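Local structure of integrase (Enterobacteria phage lambda, 1AE9) at residues Q14-E17 against S18-C21; S106-V109 against S110-F113; Y112-R115 against A116-S120. The protein catalyses the site-specific recombination that integrates the phage genome into the host genome and, with excisionase, excises the prophage, the chain here being its catalytic domain. All coordinates share one frame; numbering follows the deposited sequence.

In the fold
The three contacts follow one another along the chain of the tyrosine recombinase catalytic domain. Contact 1 is the turn that leaves helix 6-15 and leads to helix 21-33; contacts 2 and 3 are successive portions of helix 106-120, overlapping at Y112 and F113, with centres about 10 Å apart. The turn lies against that helix, its centre about 9 Å from that of contact 3 and about 13 Å from that of contact 2. It packs on the C-terminal part, A15 meeting A116, A119 and S120, and through P20 on Y112. In contact 2, the side chains of S106 and S110 lie about 8 and 7 Å from those of R36 and H132, predicted active-site residues.

Contact 1: Q14-E17 against S18-C21; sequences QAAE and SSPC
A16 and S19 close a type I beta turn, a local contact in the connection between helix 6-15 and helix 21-33 of the catalytic domain. E17 and S18 occupy its two corners, with backbone angles near the standard values for this turn. The closing bond runs from S19 N to A16 O at 2.9 Å and is nearly straight at its hydrogen (161°), yet the donor stands well above the carbonyl plane of A16. A preceding bond from E17 N to Q14 O (3.0 Å) spans the same number of residues, so the chain makes two such tight turns in succession as it leaves the helix.

Side chains take a modest part. The methyl of A16 comes to 3.9 Å from S19 OG, which rides alongside the A16 backbone. E17 leaves the turn with CG trans to its own nitrogen (chi1 180°) and bends at the next bond, its OE1 forming a salt bridge with R24 of helix 21-33. A15 and S19 pack on helix 106-120, A15 against A119 and S120, and S19 against A116. E17 also packs on A74 of a second subunit.

One water bridges A15 O and both serine hydroxyls. It donates to A15 O at 2.7 Å, a carbonyl near the helix end. S18 OG, tucked between its own backbone nitrogen and carbonyl carbon (chi1 53°), lies 2.8 Å from this water oxygen, and S19 OG lies 2.7 Å from it.

Contact 2: S106-V109 against S110-F113; sequences SGTV and SRYF
S106 and S110 meet one helical turn apart in the first half of helix 106-120, where one carbonyl oxygen is gripped twice. S106 O accepts the backbone bond from S110 N at 2.9 Å and a second bond from S110 OG at 3.0 Å. The hydroxyl can fold back because OG sits beside its own nitrogen, trans to the carbonyl carbon (chi1 -62°); it approaches S106 O from above the carbonyl plane, whereas the amide comes in closer to that plane.

The tight side belongs to V109 and F113. Their backbones are joined by the bond from F113 N to V109 O, and both side chains are buried: V109 packs on V37 and C41 of helix 37-42 and on W22, while the F113 ring meets F131 edge-to-face and touches M27.

Y112 is intermediate. Its ring edge is turned to the backbone of T108, with T108 O lying in the ring plane 3.2 Å from Y112 CD2. The T108 side chain lies beside that of Y112, pointing the same way, with CG2 3.8 Å from CD2 of Y112, and W22 meets the ring edge-to-face.

R111 is close at its root, with CB 3.2 Å from G107 O, and looser at its polar end. The chain bends at chi3 (-53°) and brings its guanidinium back over G107, whose oxygen faces it near the rim. R111 NH2 is 3.7 Å from G107 O, and R111 NH1 is 3.9 Å from T108 OG1, a hydroxyl hydrogen-bonded to S105. R111 also packs on E42 of a third subunit.

Backbone bonds four residues apart, with a serine hydroxyl returning to the preceding turn, are typical of an alpha helix; here S110 lies about 7 Å, side chain to side chain, from H132, a predicted active-site residue.

Contact 3: Y112-R115 against A116-S120; sequences YFMR and ARKAS
M114 and K118, one turn apart near the end of helix 106-120, touch through their long chains, and M114 also reaches R117. The backbone frame is regular alpha helix: A116 N, R117 N, K118 N and A119 N bond to the oxygens of Y112, F113, M114 and R115 respectively, the R117 N to F113 O bond being the shortest at 2.8 Å.

Van der Waals packing centres on M114. Its chain leaves trans to the backbone nitrogen, and the bend at chi2 (-82°) carries the sulfur toward K118. SD of M114 lies 3.4 Å from K118 CE and 3.7 Å from K118 NZ, meeting the far end of a fully extended lysine. Farther back, the methylene M114 CG lies over one face of the R117 guanidinium, 3.6 Å from R117 NH2. Separately, the A116 methyl abuts the F113 carbonyl, with A116 CB 3.6 Å from F113 O, and packs on I12 and L23 of helices 6-15 and 21-33.

A cation-pi contact sets R115 against Y112: R115 NH1 stands 3.5 Å above the plane of the Y112 ring, toward its rim. The nearly straight arginine also forms a salt bridge through NE with E42 of the third subunit.

Side-chain hydrogen bonding appears at S120, whose OG donates to R117 O at 2.7 Å and is also bonded to L122 N, tying the helix to the chain that follows.

The chemistry implies that M114 packs against the R117 guanidinium and the end of K118 while their N-H groups bond elsewhere: R117 NH1 holds P129 O within the chain, whereas R117 NH2 with S58 O, K118 NZ with E56 O and S58 OG, and R115 NE all reach the third subunit.

Contact 1: Q14-E17 against S18-C21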
loop_
_atom_site.group_PDB
_atom_site.type_symbol
_atom_site.label_atom_id
_atom_site.label_comp_id
_atom_site.label_asym_id
_atom_site.label_seq_id
_atom_site.Cartn_x
_atom_site.Cartn_y
_atom_site.Cartn_z
ATOM N N GLN A 14 -20.727 5.137 15.228
ATOM C CA GLN A 14 -21.541 6.355 15.151
ATOM C C GLN A 14 -20.789 7.392 14.326
ATOM O O GLN A 14 -21.354 8.025 13.427
ATOM C CB GLN A 14 -21.796 6.913 16.565
ATOM C CG GLN A 14 -22.661 8.181 16.639
ATOM C CD GLN A 14 -21.942 9.455 16.179
ATOM O OE1 GLN A 14 -20.859 9.773 16.663
ATOM N NE2 GLN A 14 -22.547 10.182 15.244
ATOM N N ALA A 15 -19.512 7.571 14.660
ATOM C CA ALA A 15 -18.648 8.541 13.992
ATOM C C ALA A 15 -18.492 8.257 12.501
ATOM O O ALA A 15 -18.195 9.165 11.728
ATOM C CB ALA A 15 -17.288 8.581 14.675
ATOM N N ALA A 16 -18.709 7.004 12.103
ATOM C CA ALA A 16 -18.611 6.582 10.701
ATOM C C ALA A 16 -19.819 7.055 9.876
ATOM O O ALA A 16 -19.971 6.700 8.701
ATOM C CB ALA A 16 -18.469 5.059 10.619
ATOM N N GLU A 17 -20.685 7.847 10.502
ATOM C CA GLU A 17 -21.858 8.380 9.833
ATOM C C GLU A 17 -21.460 9.136 8.554
ATOM O O GLU A 17 -22.186 9.099 7.562
ATOM C CB GLU A 17 -22.627 9.301 10.789
ATOM C CG GLU A 17 -23.886 9.936 10.204
ATOM C CD GLU A 17 -25.025 8.951 9.952
ATOM O OE1 GLU A 17 -24.941 7.779 10.374
ATOM O OE2 GLU A 17 -26.030 9.357 9.340
ATOM N N SER A 18 -20.306 9.802 8.568
ATOM C CA SER A 18 -19.861 10.540 7.394
ATOM C C SER A 18 -18.785 9.823 6.582
ATOM O O SER A 18 -18.103 10.437 5.762
ATOM C CB SER A 18 -19.396 11.943 7.788
ATOM O OG SER A 18 -18.437 11.893 8.825
ATOM N N SER A 19 -18.631 8.527 6.815
ATOM C CA SER A 19 -17.651 7.715 6.100
ATOM C C SER A 19 -18.338 7.001 4.936
ATOM O O SER A 19 -19.571 6.994 4.846
ATOM C CB SER A 19 -17.072 6.663 7.041
ATOM O OG SER A 19 -16.447 7.268 8.154
ATOM N N PRO A 20 -17.553 6.420 4.004
ATOM C CA PRO A 20 -18.179 5.714 2.880
ATOM C C PRO A 20 -19.057 4.596 3.452
ATOM O O PRO A 20 -18.735 4.022 4.502
ATOM C CB PRO A 20 -16.977 5.138 2.129
ATOM C CG PRO A 20 -15.915 6.140 2.379
ATOM C CD PRO A 20 -16.088 6.458 3.850
ATOM N N CYS A 21 -20.145 4.284 2.755
ATOM C CA CYS A 21 -21.100 3.251 3.170
ATOM C C CYS A 21 -20.476 1.896 3.535
ATOM O O CYS A 21 -20.989 1.178 4.397
ATOM C CB CYS A 21 -22.153 3.068 2.067
ATOM S SG CYS A 21 -21.449 2.939 0.374
HETATM O O HOH W 1 -16.883 9.594 9.454
#

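Contact 2: S106-V109 against S110-F113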
loop_
_atom_site.group_PDB
_atom_site.type_symbol
_atom_site.label_atom_id
_atom_site.label_comp_id
_atom_site.label_asym_id
_atom_site.label_seq_id
_atom_site.Cartn_x
_atom_site.Cartn_y
_atom_site.Cartn_z
ATOM N N SER A 106 -6.567 -3.517 2.178
ATOM C CA SER A 106 -6.462 -3.418 3.632
ATOM C C SER A 106 -6.094 -2.002 4.078
ATOM O O SER A 106 -6.615 -1.493 5.077
ATOM C CB SER A 106 -5.395 -4.386 4.137
ATOM O OG SER A 106 -5.674 -5.702 3.712
ATOM N N GLY A 107 -5.188 -1.373 3.334
ATOM C CA GLY A 107 -4.756 -0.027 3.663
ATOM C C GLY A 107 -5.883 0.981 3.647
ATOM O O GLY A 107 -5.980 1.830 4.532
ATOM N N THR A 108 -6.736 0.892 2.637
ATOM C CA THR A 108 -7.860 1.802 2.513
ATOM C C THR A 108 -8.854 1.614 3.664
ATOM O O THR A 108 -9.312 2.587 4.264
ATOM C CB THR A 108 -8.553 1.602 1.156
ATOM O OG1 THR A 108 -7.614 1.889 0.111
ATOM C CG2 THR A 108 -9.754 2.510 1.014
ATOM N N VAL A 109 -9.165 0.366 3.984
ATOM C CA VAL A 109 -10.101 0.074 5.064
ATOM C C VAL A 109 -9.563 0.609 6.385
ATOM O O VAL A 109 -10.274 1.294 7.113
ATOM C CB VAL A 109 -10.373 -1.442 5.174
ATOM C CG1 VAL A 109 -11.262 -1.739 6.370
ATOM C CG2 VAL A 109 -11.035 -1.941 3.899
ATOM N N SER A 110 -8.297 0.317 6.677
ATOM C CA SER A 110 -7.657 0.780 7.906
ATOM C C SER A 110 -7.639 2.302 8.005
ATOM O O SER A 110 -7.913 2.868 9.069
ATOM C CB SER A 110 -6.221 0.261 7.981
ATOM O OG SER A 110 -6.195 -1.156 8.006
ATOM N N ARG A 111 -7.332 2.949 6.882
ATOM C CA ARG A 111 -7.249 4.403 6.788
ATOM C C ARG A 111 -8.584 5.065 7.119
ATOM O O ARG A 111 -8.639 6.016 7.903
ATOM C CB ARG A 111 -6.790 4.796 5.379
ATOM C CG ARG A 111 -6.292 6.220 5.215
ATOM C CD ARG A 111 -5.641 6.394 3.830
ATOM N NE ARG A 111 -4.606 5.378 3.588
ATOM C CZ ARG A 111 -4.509 4.613 2.495
ATOM N NH1 ARG A 111 -5.376 4.732 1.497
ATOM N NH2 ARG A 111 -3.548 3.695 2.414
ATOM N N TYR A 112 -9.662 4.573 6.526
ATOM C CA TYR A 112 -10.970 5.150 6.803
ATOM C C TYR A 112 -11.438 4.876 8.239
ATOM O O TYR A 112 -12.093 5.725 8.866
ATOM C CB TYR A 112 -11.996 4.696 5.758
ATOM C CG TYR A 112 -11.924 5.520 4.486
ATOM C CD1 TYR A 112 -12.676 6.686 4.348
ATOM C CD2 TYR A 112 -11.087 5.146 3.434
ATOM C CE1 TYR A 112 -12.599 7.466 3.194
ATOM C CE2 TYR A 112 -11.000 5.916 2.271
ATOM C CZ TYR A 112 -11.758 7.074 2.159
ATOM O OH TYR A 112 -11.681 7.837 1.017
ATOM N N PHE A 113 -11.086 3.702 8.757
ATOM C CA PHE A 113 -11.427 3.341 10.128
ATOM C C PHE A 113 -10.697 4.314 11.060
ATOM O O PHE A 113 -11.288 4.852 11.998
ATOM C CB PHE A 113 -11.007 1.897 10.439
ATOM C CG PHE A 113 -11.217 1.504 11.882
ATOM C CD1 PHE A 113 -12.441 1.014 12.311
ATOM C CD2 PHE A 113 -10.194 1.654 12.814
ATOM C CE1 PHE A 113 -12.649 0.678 13.648
ATOM C CE2 PHE A 113 -10.392 1.323 14.161
ATOM C CZ PHE A 113 -11.623 0.833 14.574
#

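Contact 3: Y112-R115 against A116-S120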
loop_
_atom_site.group_PDB
_atom_site.type_symbol
_atom_site.label_atom_id
_atom_site.label_comp_id
_atom_site.label_asym_id
_atom_site.label_seq_id
_atom_site.Cartn_x
_atom_site.Cartn_y
_atom_site.Cartn_z
ATOM N N TYR A 112 -9.662 4.573 6.526
ATOM C CA TYR A 112 -10.970 5.150 6.803
ATOM C C TYR A 112 -11.438 4.876 8.239
ATOM O O TYR A 112 -12.093 5.725 8.866
ATOM C CB TYR A 112 -11.996 4.696 5.758
ATOM C CG TYR A 112 -11.924 5.520 4.486
ATOM C CD1 TYR A 112 -12.676 6.686 4.348
ATOM C CD2 TYR A 112 -11.087 5.146 3.434
ATOM C CE1 TYR A 112 -12.599 7.466 3.194
ATOM C CE2 TYR A 112 -11.000 5.916 2.271
ATOM C CZ TYR A 112 -11.758 7.074 2.159
ATOM O OH TYR A 112 -11.681 7.837 1.017
ATOM N N PHE A 113 -11.086 3.702 8.757
ATOM C CA PHE A 113 -11.427 3.341 10.128
ATOM C C PHE A 113 -10.697 4.314 11.060
ATOM O O PHE A 113 -11.288 4.852 11.998
ATOM C CB PHE A 113 -11.007 1.897 10.439
ATOM C CG PHE A 113 -11.217 1.504 11.882
ATOM C CD1 PHE A 113 -12.441 1.014 12.311
ATOM C CD2 PHE A 113 -10.194 1.654 12.814
ATOM C CE1 PHE A 113 -12.649 0.678 13.648
ATOM C CE2 PHE A 113 -10.392 1.323 14.161
ATOM C CZ PHE A 113 -11.623 0.833 14.574
ATOM N N MET A 114 -9.421 4.560 10.776
ATOM C CA MET A 114 -8.618 5.478 11.570
ATOM C C MET A 114 -9.257 6.874 11.612
ATOM O O MET A 114 -9.277 7.527 12.668
ATOM C CB MET A 114 -7.183 5.521 11.024
ATOM C CG MET A 114 -6.286 6.603 11.606
ATOM S SD MET A 114 -6.538 8.209 10.813
ATOM C CE MET A 114 -5.861 7.873 9.133
ATOM N N ARG A 115 -9.809 7.317 10.480
ATOM C CA ARG A 115 -10.453 8.626 10.418
ATOM C C ARG A 115 -11.731 8.668 11.253
ATOM O O ARG A 115 -11.989 9.659 11.943
ATOM C CB ARG A 115 -10.739 9.018 8.975
ATOM C CG ARG A 115 -9.482 9.229 8.176
ATOM C CD ARG A 115 -9.773 9.384 6.700
ATOM N NE ARG A 115 -8.533 9.455 5.933
ATOM C CZ ARG A 115 -8.470 9.440 4.609
ATOM N NH1 ARG A 115 -9.586 9.357 3.892
ATOM N NH2 ARG A 115 -7.289 9.498 4.002
ATOM N N ALA A 116 -12.535 7.607 11.192
ATOM C CA ALA A 116 -13.765 7.538 11.982
ATOM C C ALA A 116 -13.383 7.513 13.471
ATOM O O ALA A 116 -14.043 8.128 14.306
ATOM C CB ALA A 116 -14.567 6.285 11.619
ATOM N N ARG A 117 -12.303 6.810 13.794
ATOM C CA ARG A 117 -11.825 6.721 15.170
ATOM C C ARG A 117 -11.521 8.116 15.705
ATOM O O ARG A 117 -11.920 8.459 16.822
ATOM C CB ARG A 117 -10.571 5.854 15.237
ATOM C CG ARG A 117 -10.099 5.538 16.638
ATOM C CD ARG A 117 -8.724 4.907 16.588
ATOM N NE ARG A 117 -7.703 5.867 16.162
ATOM C CZ ARG A 117 -6.635 5.564 15.427
ATOM N NH1 ARG A 117 -6.443 4.319 15.012
ATOM N NH2 ARG A 117 -5.715 6.491 15.179
ATOM N N LYS A 118 -10.801 8.916 14.921
ATOM C CA LYS A 118 -10.478 10.279 15.334
ATOM C C LYS A 118 -11.753 11.099 15.501
ATOM O O LYS A 118 -11.903 11.829 16.477
ATOM C CB LYS A 118 -9.570 10.963 14.308
ATOM C CG LYS A 118 -8.157 10.446 14.285
ATOM C CD LYS A 118 -7.342 11.177 13.238
ATOM C CE LYS A 118 -5.942 10.630 13.184
ATOM N NZ LYS A 118 -5.144 11.364 12.177
ATOM N N ALA A 119 -12.681 10.952 14.560
ATOM C CA ALA A 119 -13.945 11.680 14.598
ATOM C C ALA A 119 -14.762 11.421 15.861
ATOM O O ALA A 119 -15.490 12.305 16.305
ATOM C CB ALA A 119 -14.781 11.365 13.355
ATOM N N SER A 120 -14.662 10.212 16.417
ATOM C CA SER A 120 -15.396 9.850 17.637
ATOM C C SER A 120 -14.909 10.639 18.854
ATOM O O SER A 120 -15.658 10.850 19.806
ATOM C CB SER A 120 -15.266 8.355 17.939
ATOM O OG SER A 120 -13.983 8.037 18.462
#